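Local coordinates for 3'-5'-exonuclease (PDB 3E2V), which probably degrades DNA as a magnesium-dependent TatD-type nuclease, cutting double strands internally and trimming them from the 3' end, at residues 60-65 and 87-92; 12-17 and 50-55; 220-225 and 239-244; 24-29 and 302-307. One frame throughout, in Å; residues are numbered along the deposited sequence.

Contact 1: 60-65 and 87-92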
loop_
_atom_site.group_PDB
_atom_site.type_symbol
_atom_site.label_atom_id
_atom_site.label_comp_id
_atom_site.label_asym_id
_atom_site.label_seq_id
_atom_site.Cartn_x
_atom_site.Cartn_y
_atom_site.Cartn_z
ATOM N N SER A 60 2.764 -6.476 -5.186
ATOM C CA SER A 60 1.917 -7.476 -4.495
ATOM C C SER A 60 2.298 -8.944 -4.722
ATOM O O SER A 60 1.656 -9.854 -4.191
ATOM C CB SER A 60 0.444 -7.263 -4.855
ATOM O OG SER A 60 0.235 -7.514 -6.244
ATOM N N SER A 61 3.314 -9.170 -5.548
ATOM C CA SER A 61 3.868 -10.508 -5.769
ATOM C C SER A 61 5.306 -10.342 -6.234
ATOM O O SER A 61 5.778 -9.207 -6.431
ATOM C CB SER A 61 3.045 -11.279 -6.797
ATOM O OG SER A 61 3.197 -10.688 -8.078
ATOM N N ILE A 62 6.030 -11.443 -6.399
ATOM C CA ILE A 62 7.379 -11.312 -6.935
ATOM C C ILE A 62 7.293 -10.681 -8.334
ATOM O O ILE A 62 7.961 -9.676 -8.620
ATOM C CB ILE A 62 8.184 -12.642 -6.917
ATOM C CG1 ILE A 62 8.392 -13.098 -5.465
ATOM C CG2 ILE A 62 9.529 -12.416 -7.578
ATOM C CD1 ILE A 62 8.995 -14.528 -5.281
ATOM N N ALA A 63 6.432 -11.227 -9.189
ATOM C CA ALA A 63 6.295 -10.690 -10.547
ATOM C C ALA A 63 5.835 -9.237 -10.559
ATOM O O ALA A 63 6.381 -8.402 -11.305
ATOM C CB ALA A 63 5.361 -11.549 -11.377
ATOM N N GLU A 64 4.854 -8.913 -9.722
ATOM C CA GLU A 64 4.347 -7.551 -9.668
ATOM C C GLU A 64 5.360 -6.583 -9.078
ATOM O O GLU A 64 5.422 -5.420 -9.478
ATOM C CB GLU A 64 3.033 -7.489 -8.883
ATOM C CG GLU A 64 1.824 -7.798 -9.736
ATOM C CD GLU A 64 1.462 -6.640 -10.655
ATOM O OE1 GLU A 64 1.103 -5.554 -10.146
ATOM O OE2 GLU A 64 1.542 -6.815 -11.891
ATOM N N SER A 65 6.162 -7.065 -8.129
ATOM C CA SER A 65 7.217 -6.237 -7.565
ATOM C C SER A 65 8.249 -5.937 -8.640
ATOM O O SER A 65 8.734 -4.808 -8.740
ATOM C CB SER A 65 7.872 -6.918 -6.363
ATOM O OG SER A 65 6.954 -7.025 -5.287
ATOM N N ILE A 87 8.455 -4.045 -2.288
ATOM C CA ILE A 87 8.682 -5.429 -2.734
ATOM C C ILE A 87 8.110 -6.364 -1.685
ATOM O O ILE A 87 8.415 -6.242 -0.502
ATOM C CB ILE A 87 10.175 -5.750 -2.898
ATOM C CG1 ILE A 87 10.816 -4.826 -3.944
ATOM C CG2 ILE A 87 10.360 -7.243 -3.262
ATOM C CD1 ILE A 87 12.338 -5.000 -4.066
ATOM N N GLY A 88 7.288 -7.297 -2.129
ATOM C CA GLY A 88 6.648 -8.242 -1.207
ATOM C C GLY A 88 5.580 -9.049 -1.894
ATOM O O GLY A 88 5.251 -8.788 -3.043
ATOM N N VAL A 89 5.057 -10.049 -1.187
ATOM C CA VAL A 89 3.975 -10.894 -1.722
ATOM C C VAL A 89 2.746 -10.799 -0.828
ATOM O O VAL A 89 2.805 -11.128 0.353
ATOM C CB VAL A 89 4.404 -12.373 -1.884
ATOM C CG1 VAL A 89 3.310 -13.192 -2.550
ATOM C CG2 VAL A 89 5.673 -12.450 -2.707
ATOM N N HIS A 90 1.659 -10.313 -1.410
ATOM C CA HIS A 90 0.389 -10.021 -0.744
ATOM C C HIS A 90 -0.331 -11.343 -0.478
ATOM O O HIS A 90 -0.096 -12.325 -1.179
ATOM C CB HIS A 90 -0.358 -9.141 -1.758
ATOM C CG HIS A 90 -1.715 -8.664 -1.369
ATOM N ND1 HIS A 90 -2.811 -9.491 -1.279
ATOM C CD2 HIS A 90 -2.184 -7.405 -1.208
ATOM C CE1 HIS A 90 -3.888 -8.772 -1.013
ATOM N NE2 HIS A 90 -3.537 -7.500 -0.985
ATOM N N PRO A 91 -1.194 -11.382 0.549
ATOM C CA PRO A 91 -1.952 -12.608 0.802
ATOM C C PRO A 91 -2.714 -13.151 -0.433
ATOM O O PRO A 91 -2.902 -14.379 -0.508
ATOM C CB PRO A 91 -2.896 -12.211 1.955
ATOM C CG PRO A 91 -2.861 -10.695 1.980
ATOM C CD PRO A 91 -1.473 -10.345 1.560
ATOM N N CYS A 92 -3.092 -12.292 -1.392
ATOM C CA CYS A 92 -3.704 -12.698 -2.690
ATOM C C CYS A 92 -2.888 -13.762 -3.377
ATOM O O CYS A 92 -3.402 -14.572 -4.150
ATOM C CB CYS A 92 -3.750 -11.525 -3.711
ATOM S SG CYS A 92 -2.096 -10.795 -4.202
#

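Contact 2: 12-17 and 50-55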
loop_
_atom_site.group_PDB
_atom_site.type_symbol
_atom_site.label_atom_id
_atom_site.label_comp_id
_atom_site.label_asym_id
_atom_site.label_seq_id
_atom_site.Cartn_x
_atom_site.Cartn_y
_atom_site.Cartn_z
ATOM N N LEU A 12 1.085 23.408 -0.249
ATOM C CA LEU A 12 0.593 22.065 0.034
ATOM C C LEU A 12 1.481 21.025 -0.638
ATOM O O LEU A 12 1.986 21.234 -1.746
ATOM C CB LEU A 12 -0.855 21.933 -0.429
ATOM C CG LEU A 12 -1.843 22.989 0.094
ATOM C CD1 LEU A 12 -3.215 22.752 -0.492
ATOM C CD2 LEU A 12 -1.932 22.999 1.623
ATOM N N LYS A 13 1.686 19.909 0.065
ATOM C CA LYS A 13 2.475 18.781 -0.444
ATOM C C LYS A 13 1.811 17.482 -0.020
ATOM O O LYS A 13 1.531 17.283 1.157
ATOM C CB LYS A 13 3.915 18.819 0.086
ATOM C CG LYS A 13 4.693 20.103 -0.216
ATOM C CD LYS A 13 6.057 20.041 0.453
ATOM C CE LYS A 13 6.697 21.428 0.574
ATOM N NZ LYS A 13 7.922 21.383 1.432
ATOM N N TYR A 14 1.565 16.594 -0.987
ATOM C CA TYR A 14 0.987 15.262 -0.694
ATOM C C TYR A 14 1.945 14.142 -1.066
ATOM O O TYR A 14 2.724 14.257 -2.013
ATOM C CB TYR A 14 -0.323 15.050 -1.465
ATOM C CG TYR A 14 -1.367 16.123 -1.276
ATOM C CD1 TYR A 14 -2.093 16.216 -0.077
ATOM C CD2 TYR A 14 -1.674 17.007 -2.305
ATOM C CE1 TYR A 14 -3.058 17.196 0.098
ATOM C CE2 TYR A 14 -2.659 18.004 -2.143
ATOM C CZ TYR A 14 -3.334 18.096 -0.939
ATOM O OH TYR A 14 -4.310 19.059 -0.787
ATOM N N TYR A 15 1.848 13.043 -0.316
ATOM C CA TYR A 15 2.687 11.877 -0.509
ATOM C C TYR A 15 1.742 10.685 -0.493
ATOM O O TYR A 15 1.287 10.248 0.580
ATOM C CB TYR A 15 3.689 11.792 0.637
ATOM C CG TYR A 15 4.895 10.911 0.452
ATOM C CD1 TYR A 15 6.120 11.346 0.948
ATOM C CD2 TYR A 15 4.826 9.639 -0.137
ATOM C CE1 TYR A 15 7.246 10.574 0.846
ATOM C CE2 TYR A 15 5.992 8.843 -0.267
ATOM C CZ TYR A 15 7.191 9.345 0.254
ATOM O OH TYR A 15 8.375 8.649 0.182
ATOM N N ASP A 16 1.413 10.181 -1.690
ATOM C CA ASP A 16 0.437 9.090 -1.801
ATOM C C ASP A 16 1.134 7.780 -1.486
ATOM O O ASP A 16 1.974 7.331 -2.265
ATOM C CB ASP A 16 -0.148 9.067 -3.219
ATOM C CG ASP A 16 -1.314 8.095 -3.384
ATOM O OD1 ASP A 16 -1.555 7.224 -2.507
ATOM O OD2 ASP A 16 -2.000 8.214 -4.434
ATOM N N ILE A 17 0.814 7.172 -0.344
ATOM C CA ILE A 17 1.504 5.921 0.048
ATOM C C ILE A 17 0.902 4.686 -0.598
ATOM O O ILE A 17 1.407 3.587 -0.380
ATOM C CB ILE A 17 1.585 5.727 1.592
ATOM C CG1 ILE A 17 0.216 5.415 2.200
ATOM C CG2 ILE A 17 2.199 6.972 2.225
ATOM C CD1 ILE A 17 0.279 4.740 3.580
ATOM N N ARG A 50 -1.704 18.883 -8.925
ATOM C CA ARG A 50 -2.495 18.923 -7.693
ATOM C C ARG A 50 -1.646 18.618 -6.439
ATOM O O ARG A 50 -2.138 18.087 -5.440
ATOM C CB ARG A 50 -3.728 18.009 -7.796
ATOM C CG ARG A 50 -4.598 18.213 -9.043
ATOM C CD ARG A 50 -4.979 19.689 -9.219
ATOM N NE ARG A 50 -5.577 20.202 -7.981
ATOM C CZ ARG A 50 -5.570 21.486 -7.631
ATOM N NH1 ARG A 50 -4.997 22.395 -8.422
ATOM N NH2 ARG A 50 -6.143 21.851 -6.488
ATOM N N HIS A 51 -0.370 18.987 -6.520
ATOM C CA HIS A 51 0.546 19.111 -5.375
ATOM C C HIS A 51 1.042 17.798 -4.799
ATOM O O HIS A 51 1.619 17.785 -3.707
ATOM C CB HIS A 51 -0.062 19.985 -4.270
ATOM C CG HIS A 51 -0.741 21.218 -4.790
ATOM N ND1 HIS A 51 -0.064 22.213 -5.469
ATOM C CD2 HIS A 51 -2.043 21.592 -4.764
ATOM C CE1 HIS A 51 -0.921 23.149 -5.836
ATOM N NE2 HIS A 51 -2.125 22.803 -5.418
ATOM N N VAL A 52 0.850 16.712 -5.541
ATOM C CA VAL A 52 1.429 15.432 -5.144
ATOM C C VAL A 52 2.902 15.439 -5.520
ATOM O O VAL A 52 3.259 15.576 -6.696
ATOM C CB VAL A 52 0.685 14.221 -5.748
ATOM C CG1 VAL A 52 1.166 12.913 -5.092
ATOM C CG2 VAL A 52 -0.820 14.388 -5.579
ATOM N N LYS A 53 3.757 15.285 -4.510
ATOM C CA LYS A 53 5.188 15.363 -4.710
ATOM C C LYS A 53 5.832 13.993 -4.849
ATOM O O LYS A 53 6.784 13.823 -5.608
ATOM C CB LYS A 53 5.850 16.125 -3.558
ATOM C CG LYS A 53 5.250 17.488 -3.288
ATOM C CD LYS A 53 5.372 18.441 -4.479
ATOM C CE LYS A 53 4.637 19.729 -4.180
ATOM N NZ LYS A 53 4.726 20.667 -5.337
ATOM N N ASN A 54 5.345 13.018 -4.085
ATOM C CA ASN A 54 5.968 11.696 -4.015
ATOM C C ASN A 54 4.846 10.668 -3.991
ATOM O O ASN A 54 3.725 10.994 -3.573
ATOM C CB ASN A 54 6.742 11.515 -2.697
ATOM C CG ASN A 54 8.059 12.257 -2.647
ATOM O OD1 ASN A 54 9.094 11.653 -2.333
ATOM N ND2 ASN A 54 8.035 13.544 -2.903
ATOM N N ALA A 55 5.136 9.442 -4.443
ATOM C CA ALA A 55 4.175 8.355 -4.268
ATOM C C ALA A 55 4.916 7.055 -4.097
ATOM O O ALA A 55 6.034 6.895 -4.590
ATOM C CB ALA A 55 3.213 8.271 -5.447
HETATM O O HOH W 1 2.658 22.571 -4.033
#

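Contact 3: 220-225 and 239-244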
loop_
_atom_site.group_PDB
_atom_site.type_symbol
_atom_site.label_atom_id
_atom_site.label_comp_id
_atom_site.label_asym_id
_atom_site.label_seq_id
_atom_site.Cartn_x
_atom_site.Cartn_y
_atom_site.Cartn_z
ATOM N N GLY A 220 9.670 -10.050 20.262
ATOM C CA GLY A 220 10.808 -10.915 19.926
ATOM C C GLY A 220 10.495 -12.387 20.153
ATOM O O GLY A 220 9.795 -12.743 21.102
ATOM N N PHE A 221 10.972 -13.238 19.250
ATOM C CA PHE A 221 10.848 -14.693 19.439
ATOM C C PHE A 221 11.987 -15.402 18.738
ATOM O O PHE A 221 12.615 -14.849 17.841
ATOM C CB PHE A 221 9.506 -15.222 18.920
ATOM C CG PHE A 221 9.418 -15.262 17.420
ATOM C CD1 PHE A 221 9.599 -16.446 16.718
ATOM C CD2 PHE A 221 9.177 -14.088 16.715
ATOM C CE1 PHE A 221 9.521 -16.455 15.317
ATOM C CE2 PHE A 221 9.107 -14.085 15.337
ATOM C CZ PHE A 221 9.266 -15.263 14.635
ATOM N N THR A 222 12.221 -16.648 19.143
ATOM C CA THR A 222 13.301 -17.452 18.598
ATOM C C THR A 222 12.736 -18.580 17.745
ATOM O O THR A 222 11.847 -19.309 18.182
ATOM C CB THR A 222 14.190 -18.005 19.741
ATOM O OG1 THR A 222 14.718 -16.901 20.481
ATOM C CG2 THR A 222 15.360 -18.820 19.181
ATOM N N ASP A 223 13.245 -18.681 16.515
ATOM C CA ASP A 223 12.804 -19.697 15.564
ATOM C C ASP A 223 13.867 -20.790 15.493
ATOM O O ASP A 223 14.773 -20.727 14.665
ATOM C CB ASP A 223 12.595 -19.063 14.187
ATOM C CG ASP A 223 12.154 -20.071 13.132
ATOM O OD1 ASP A 223 11.706 -21.182 13.470
ATOM O OD2 ASP A 223 12.268 -19.741 11.938
ATOM N N GLU A 224 13.724 -21.787 16.360
ATOM C CA GLU A 224 14.641 -22.914 16.414
ATOM C C GLU A 224 14.513 -23.781 15.160
ATOM O O GLU A 224 15.523 -24.101 14.530
ATOM C CB GLU A 224 14.380 -23.759 17.670
ATOM N N LYS A 225 13.276 -24.122 14.791
ATOM C CA LYS A 225 13.023 -25.066 13.692
ATOM C C LYS A 225 13.420 -24.562 12.304
ATOM O O LYS A 225 13.942 -25.325 11.494
ATOM C CB LYS A 225 11.565 -25.548 13.690
ATOM C CG LYS A 225 10.533 -24.449 13.505
ATOM C CD LYS A 225 9.105 -24.980 13.532
ATOM C CE LYS A 225 8.122 -23.863 13.215
ATOM N NZ LYS A 225 6.704 -24.315 13.336
ATOM N N SER A 239 21.400 -16.951 16.064
ATOM C CA SER A 239 20.559 -17.175 17.244
ATOM C C SER A 239 19.146 -17.613 16.907
ATOM O O SER A 239 18.510 -18.313 17.699
ATOM C CB SER A 239 20.503 -15.920 18.126
ATOM O OG SER A 239 19.746 -14.890 17.499
ATOM N N GLY A 240 18.645 -17.194 15.748
ATOM C CA GLY A 240 17.251 -17.441 15.391
ATOM C C GLY A 240 16.266 -16.468 16.028
ATOM O O GLY A 240 15.050 -16.680 15.955
ATOM N N PHE A 241 16.801 -15.443 16.697
ATOM C CA PHE A 241 15.978 -14.448 17.391
ATOM C C PHE A 241 15.542 -13.340 16.432
ATOM O O PHE A 241 16.370 -12.601 15.882
ATOM C CB PHE A 241 16.738 -13.858 18.586
ATOM C CG PHE A 241 15.932 -12.888 19.412
ATOM C CD1 PHE A 241 14.868 -13.317 20.176
ATOM C CD2 PHE A 241 16.280 -11.549 19.447
ATOM C CE1 PHE A 241 14.130 -12.426 20.963
ATOM C CE2 PHE A 241 15.549 -10.646 20.222
ATOM C CZ PHE A 241 14.473 -11.090 20.982
ATOM N N TYR A 242 14.227 -13.252 16.255
ATOM C CA TYR A 242 13.584 -12.249 15.403
ATOM C C TYR A 242 12.896 -11.194 16.265
ATOM O O TYR A 242 12.018 -11.529 17.060
ATOM C CB TYR A 242 12.538 -12.908 14.516
ATOM C CG TYR A 242 13.142 -13.763 13.423
ATOM C CD1 TYR A 242 13.567 -13.184 12.232
ATOM C CD2 TYR A 242 13.310 -15.135 13.595
ATOM C CE1 TYR A 242 14.133 -13.942 11.225
ATOM C CE2 TYR A 242 13.876 -15.908 12.594
ATOM C CZ TYR A 242 14.280 -15.301 11.409
ATOM O OH TYR A 242 14.835 -16.052 10.403
ATOM N N LYS A 243 13.269 -9.929 16.079
ATOM C CA LYS A 243 12.579 -8.824 16.748
ATOM C C LYS A 243 12.670 -7.575 15.890
ATOM O O LYS A 243 13.750 -7.241 15.414
ATOM C CB LYS A 243 13.183 -8.539 18.152
ATOM C CG LYS A 243 12.393 -7.514 18.944
ATOM C CD LYS A 243 13.036 -7.210 20.293
ATOM C CE LYS A 243 12.124 -6.266 21.078
ATOM N NZ LYS A 243 12.769 -5.799 22.355
ATOM N N PHE A 244 11.555 -6.871 15.710
ATOM C CA PHE A 244 11.617 -5.615 14.976
ATOM C C PHE A 244 12.551 -4.614 15.657
ATOM O O PHE A 244 12.558 -4.461 16.887
ATOM C CB PHE A 244 10.249 -4.955 14.874
ATOM C CG PHE A 244 9.232 -5.694 14.044
ATOM C CD1 PHE A 244 9.578 -6.465 12.925
ATOM C CD2 PHE A 244 7.893 -5.531 14.345
ATOM C CE1 PHE A 244 8.577 -7.115 12.158
ATOM C CE2 PHE A 244 6.896 -6.165 13.580
ATOM C CZ PHE A 244 7.243 -6.948 12.477
HETATM O O HOH W 2 14.290 -18.664 10.659
#

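Contact 4: 24-29 and 302-307. With MG (magnesium ion), chain E.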
loop_
_atom_site.group_PDB
_atom_site.type_symbol
_atom_site.label_atom_id
_atom_site.label_comp_id
_atom_site.label_asym_id
_atom_site.label_seq_id
_atom_site.Cartn_x
_atom_site.Cartn_y
_atom_site.Cartn_z
ATOM N N PRO A 24 -3.607 -2.558 -14.594
ATOM C CA PRO A 24 -3.919 -2.441 -16.019
ATOM C C PRO A 24 -4.724 -1.220 -16.460
ATOM O O PRO A 24 -4.544 -0.768 -17.591
ATOM C CB PRO A 24 -4.656 -3.749 -16.319
ATOM C CG PRO A 24 -4.013 -4.714 -15.358
ATOM C CD PRO A 24 -3.931 -3.903 -14.088
ATOM N N MET A 25 -5.556 -0.655 -15.587
ATOM C CA MET A 25 -6.346 0.530 -15.978
ATOM C C MET A 25 -5.437 1.719 -16.342
ATOM O O MET A 25 -5.747 2.510 -17.236
ATOM C CB MET A 25 -7.331 0.945 -14.871
ATOM C CG MET A 25 -8.535 0.031 -14.725
ATOM S SD MET A 25 -9.848 0.747 -13.620
ATOM C CE MET A 25 -9.654 -0.340 -12.244
ATOM N N PHE A 26 -4.298 1.825 -15.654
ATOM C CA PHE A 26 -3.339 2.892 -15.940
ATOM C C PHE A 26 -2.571 2.662 -17.241
ATOM O O PHE A 26 -1.875 3.553 -17.751
ATOM C CB PHE A 26 -2.383 3.101 -14.761
ATOM C CG PHE A 26 -3.067 3.610 -13.524
ATOM C CD1 PHE A 26 -4.028 4.612 -13.613
ATOM C CD2 PHE A 26 -2.747 3.090 -12.261
ATOM C CE1 PHE A 26 -4.669 5.091 -12.459
ATOM C CE2 PHE A 26 -3.358 3.568 -11.106
ATOM C CZ PHE A 26 -4.327 4.570 -11.205
ATOM N N HIS A 27 -2.721 1.452 -17.776
ATOM C CA HIS A 27 -2.122 1.075 -19.041
ATOM C C HIS A 27 -3.189 0.985 -20.151
ATOM O O HIS A 27 -2.923 0.495 -21.254
ATOM C CB HIS A 27 -1.293 -0.192 -18.830
ATOM C CG HIS A 27 -0.245 -0.005 -17.770
ATOM N ND1 HIS A 27 1.077 0.251 -18.066
ATOM C CD2 HIS A 27 -0.352 0.073 -16.422
ATOM C CE1 HIS A 27 1.749 0.435 -16.942
ATOM N NE2 HIS A 27 0.904 0.338 -15.929
ATOM N N GLY A 28 -4.381 1.505 -19.864
ATOM C CA GLY A 28 -5.445 1.601 -20.853
ATOM C C GLY A 28 -6.303 0.355 -20.989
ATOM O O GLY A 28 -7.126 0.274 -21.913
ATOM N N ILE A 29 -6.161 -0.582 -20.063
ATOM C CA ILE A 29 -6.840 -1.870 -20.123
ATOM C C ILE A 29 -7.932 -1.967 -19.050
ATOM O O ILE A 29 -7.680 -1.710 -17.869
ATOM C CB ILE A 29 -5.808 -2.998 -19.989
ATOM C CG1 ILE A 29 -4.853 -2.983 -21.184
ATOM C CG2 ILE A 29 -6.503 -4.359 -19.890
ATOM C CD1 ILE A 29 -3.597 -3.788 -20.942
ATOM N N THR A 302 -4.423 7.220 -1.906
ATOM C CA THR A 302 -5.608 7.112 -2.767
ATOM C C THR A 302 -6.036 5.671 -3.023
ATOM O O THR A 302 -7.226 5.391 -3.230
ATOM C CB THR A 302 -5.427 7.774 -4.161
ATOM O OG1 THR A 302 -4.328 7.163 -4.864
ATOM C CG2 THR A 302 -5.261 9.286 -4.053
ATOM N N ASP A 303 -5.079 4.737 -3.023
ATOM C CA ASP A 303 -5.321 3.365 -3.525
ATOM C C ASP A 303 -5.718 3.372 -5.000
ATOM O O ASP A 303 -6.290 2.386 -5.494
ATOM C CB ASP A 303 -6.347 2.597 -2.666
ATOM C CG ASP A 303 -6.122 1.104 -2.707
ATOM O OD1 ASP A 303 -4.938 0.680 -2.715
ATOM O OD2 ASP A 303 -7.125 0.351 -2.725
ATOM N N ALA A 304 -5.380 4.457 -5.703
ATOM C CA ALA A 304 -5.739 4.550 -7.133
ATOM C C ALA A 304 -5.255 3.279 -7.869
ATOM O O ALA A 304 -4.145 2.788 -7.616
ATOM C CB ALA A 304 -5.144 5.772 -7.728
ATOM N N PRO A 305 -6.066 2.726 -8.776
ATOM C CA PRO A 305 -7.299 3.272 -9.344
ATOM C C PRO A 305 -8.573 3.012 -8.546
ATOM O O PRO A 305 -9.661 3.344 -9.029
ATOM C CB PRO A 305 -7.393 2.538 -10.679
ATOM C CG PRO A 305 -6.906 1.155 -10.329
ATOM C CD PRO A 305 -5.732 1.402 -9.360
ATOM N N TRP A 306 -8.445 2.398 -7.374
ATOM C CA TRP A 306 -9.575 2.065 -6.506
ATOM C C TRP A 306 -9.914 3.215 -5.570
ATOM O O TRP A 306 -9.219 4.238 -5.538
ATOM C CB TRP A 306 -9.211 0.832 -5.667
ATOM C CG TRP A 306 -8.542 -0.229 -6.495
ATOM C CD1 TRP A 306 -7.244 -0.665 -6.394
ATOM C CD2 TRP A 306 -9.132 -0.966 -7.565
ATOM N NE1 TRP A 306 -6.999 -1.635 -7.333
ATOM C CE2 TRP A 306 -8.137 -1.841 -8.068
ATOM C CE3 TRP A 306 -10.410 -0.981 -8.146
ATOM C CZ2 TRP A 306 -8.380 -2.720 -9.135
ATOM C CZ3 TRP A 306 -10.653 -1.860 -9.206
ATOM C CH2 TRP A 306 -9.639 -2.716 -9.686
ATOM N N CYS A 307 -11.020 3.053 -4.842
ATOM C CA CYS A 307 -11.360 3.928 -3.716
ATOM C C CYS A 307 -11.714 5.366 -4.079
ATOM O O CYS A 307 -11.472 6.300 -3.298
ATOM C CB CYS A 307 -10.273 3.869 -2.639
ATOM S SG CYS A 307 -10.035 2.196 -1.952
HETATM MG MG MG E . -4.456 -1.325 -1.817
HETATM O O HOH W 3 -5.234 -2.156 -3.535
HETATM O O HOH W 4 -6.250 -1.639 -0.965
HETATM O O HOH W 5 -2.645 -1.383 -2.794
HETATM O O HOH W 6 -4.151 -3.681 -0.816
#

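Contact 1: 60-65 and 87-92
S60 meets H90 and C92 where two neighbouring strand-to-helix connections of the TIM barrel run side by side: residues 60-65 lead from strand 52-57 into helix 62-75, and residues 87-92 leave strand 82-87. The carbonyl O of S60 takes the backbone N of H90 at 2.8 Å in an almost straight bond (175°), with the donor standing well above the carbonyl plane. Beside it S60 CB rests on H90 CB at 3.7 Å, and the SG of C92, which forms a vicinal disulfide with C93, comes up to the same carbonyl oxygen. S61 is the N-cap of helix 62-75. Its OG accepts from E64 N at 2.9 Å, and its carbonyl O is gripped twice, by S65 N and S65 OG, from opposite faces of the carbonyl plane. I62, in the first turn, lays CG1 against V89 CG2 at 3.9 Å, an apolar touch with E140 of helix 132-149 also against I62. S65, one turn into the helix, reaches the start of 87-92. Its OG sits beside its own backbone N (chi1 -67°), a position from which it donates to S61 O at 2.7 Å and still accepts from G88 N at 3.2 Å; the two bonds together fix the turn of the hydroxyl. With its N tied to S60 O, H90 extends its ring toward the metal site, meeting H202 and touching E161, a known magnesium ligand of this protein that does not coordinate the ion here. On that ring ND1 accepts the backbone N of C92 at 2.8 Å, with the donor lying in the ring plane.

Contact 2: 12-17 and 50-55
The first two parallel strands of the barrel, 14-16 and 52-57, run together here with Y14 beside V52, and their rungs are main-chain bonds: Y14 N to H51 O at 3.0 Å, K53 N to Y14 O at 2.9 Å and D16 N to N54 O at 3.1 Å. Between Y14 and Y15 the pairing slips by one residue, a beta bulge, so that Y15 faces N54 rather than K53. There N54 CB stands over the centre of the Y15 ring, 3.4 Å from its centroid and straight above it, a CH-pi contact, while the amide beyond leans at 36° to the ring. An alanine in place of Y15 would remove that ring and is likely to leave N54 CB without its apolar seat and the G393 carbonyl without its hydroxyl partner. Helix 40-49 links the two strands in a beta-alpha-beta unit, and H51, with positive phi, ends that helix in a Schellman motif. The Y14 ring sits next to this turn, CE2 3.3 Å from the R50 carbonyl O, which lies at the ring's edge, and helices 362-373 and 377-392 pack on Y14. On the same face as Y14, D16 CB meets A55 CB at 4.1 Å, and its carboxylate reaches on to T302 and G18 N. Ahead of the first rung one water bridges L12 O, H51 ND1 and K53 NZ, donating to L12 O at 2.7 Å and accepting from the lysine.

Contact 3: 220-225 and 239-244
Y242 packs against F221 and D223 in a small two-stranded antiparallel ribbon, strands 221-222 and 241-242, at the periphery of the barrel, following helix 207-219 and packed on helix 174-187. Going out along Y242, CB touches CE2 of the F221 ring at 3.7 Å. Next CD2 touches D223 CB and, more loosely, F221 CZ, and CE2 brings the ring edge to within 3.8 Å of D223 CB. At the tip, OH shares a water with D223 OD2, lying 2.7 Å from that water. The two aromatic rings are turned only 26° apart, but they are slid so far, with centroids 5.7 Å apart, that they barely overlap. F221 reaches this place with CG between its backbone N and carbonyl carbon (chi1 73°), and F217 meets its ring edge-to-face. A serine in place of F221 would probably open a gap beside Y242 CB and take from F217 its edge-to-face partner, with F244 still beside it. F221 and Y242 form the hydrogen-bonded pair, with Y242 N to F221 O the shorter bond at 2.8 Å; D223 N adds a bond to G240 O. On the other face F241 lies over G220, where a side chain would collide with the ring. In the D223 carboxylate, OD2 takes the water at 2.6 Å and a salt bridge from K186, and OD1 accepts from D226 N; such company would be expected to favour the charged form.

Contact 4: 24-29 and 302-307
M25 and F26 are the two knobs that residues 24-29 push against the cis-proline bend A304-P305-W306. The methyl CE of M25 lies in the notch between P305 and W306, 3.5 Å from W306 CH2 and 3.7 Å from P305 CG. The M25 chain bends at its last torsion (chi3 -109°), which brings CE to the CH2 and CZ3 atoms of the indole; the two side chains cross at about a right angle. P305 CG itself lies over the centre of one face of that indole, so proline and tryptophan form one wall that the methyl leans on. F26 is the second knob. Its CZ comes in at P305 N at 3.5 Å, its CE2 rests on P305 CD at 3.7 Å, and A304 CB meets CZ at 3.8 Å in the plane of the ring, at its edge. The phenyl thus fits into the hollow made by the alanine methyl and the proline ring. No hydrogen bond joins the two segments; the contact is one of apolar shape. Both knobs lie on the short 3-10 turn 24-26, whose P24 O takes H27 N and I29 N from opposite faces. One residue ahead of the bend, D303 OD1 binds the magnesium ion at 2.2 Å alongside H253 and four waters, while N20 donates to the same oxygen. The contact lies next to the metal site, with the loop between strands 18-19 and 29-30 packed on the loop running from strand 298-300 to helix 316-325.

How the contacts relate
Contacts 1, 2 and 4 belong to the TIM barrel, while contact 3 is the two-stranded ribbon off to one side, its centre 39 Å from that of contact 4. Along the chain contact 2 closes before contact 1 opens. Contact 4 joins residues 273 apart, so contacts 1 and 3 both fall between its ends, while its segments alternate with those of contact 2. These two touch, D16 OD2 lying 2.6 Å from T302 OG1, a probable hydrogen bond where the first and last of the eight strands, 14-16 and 298-300, close the barrel. Contact 4's centre is 17 Å from those of contacts 1 and 2. D303 of contact 4 binds the magnesium, and the H90 side chain of contact 1 comes within about 6 Å of it.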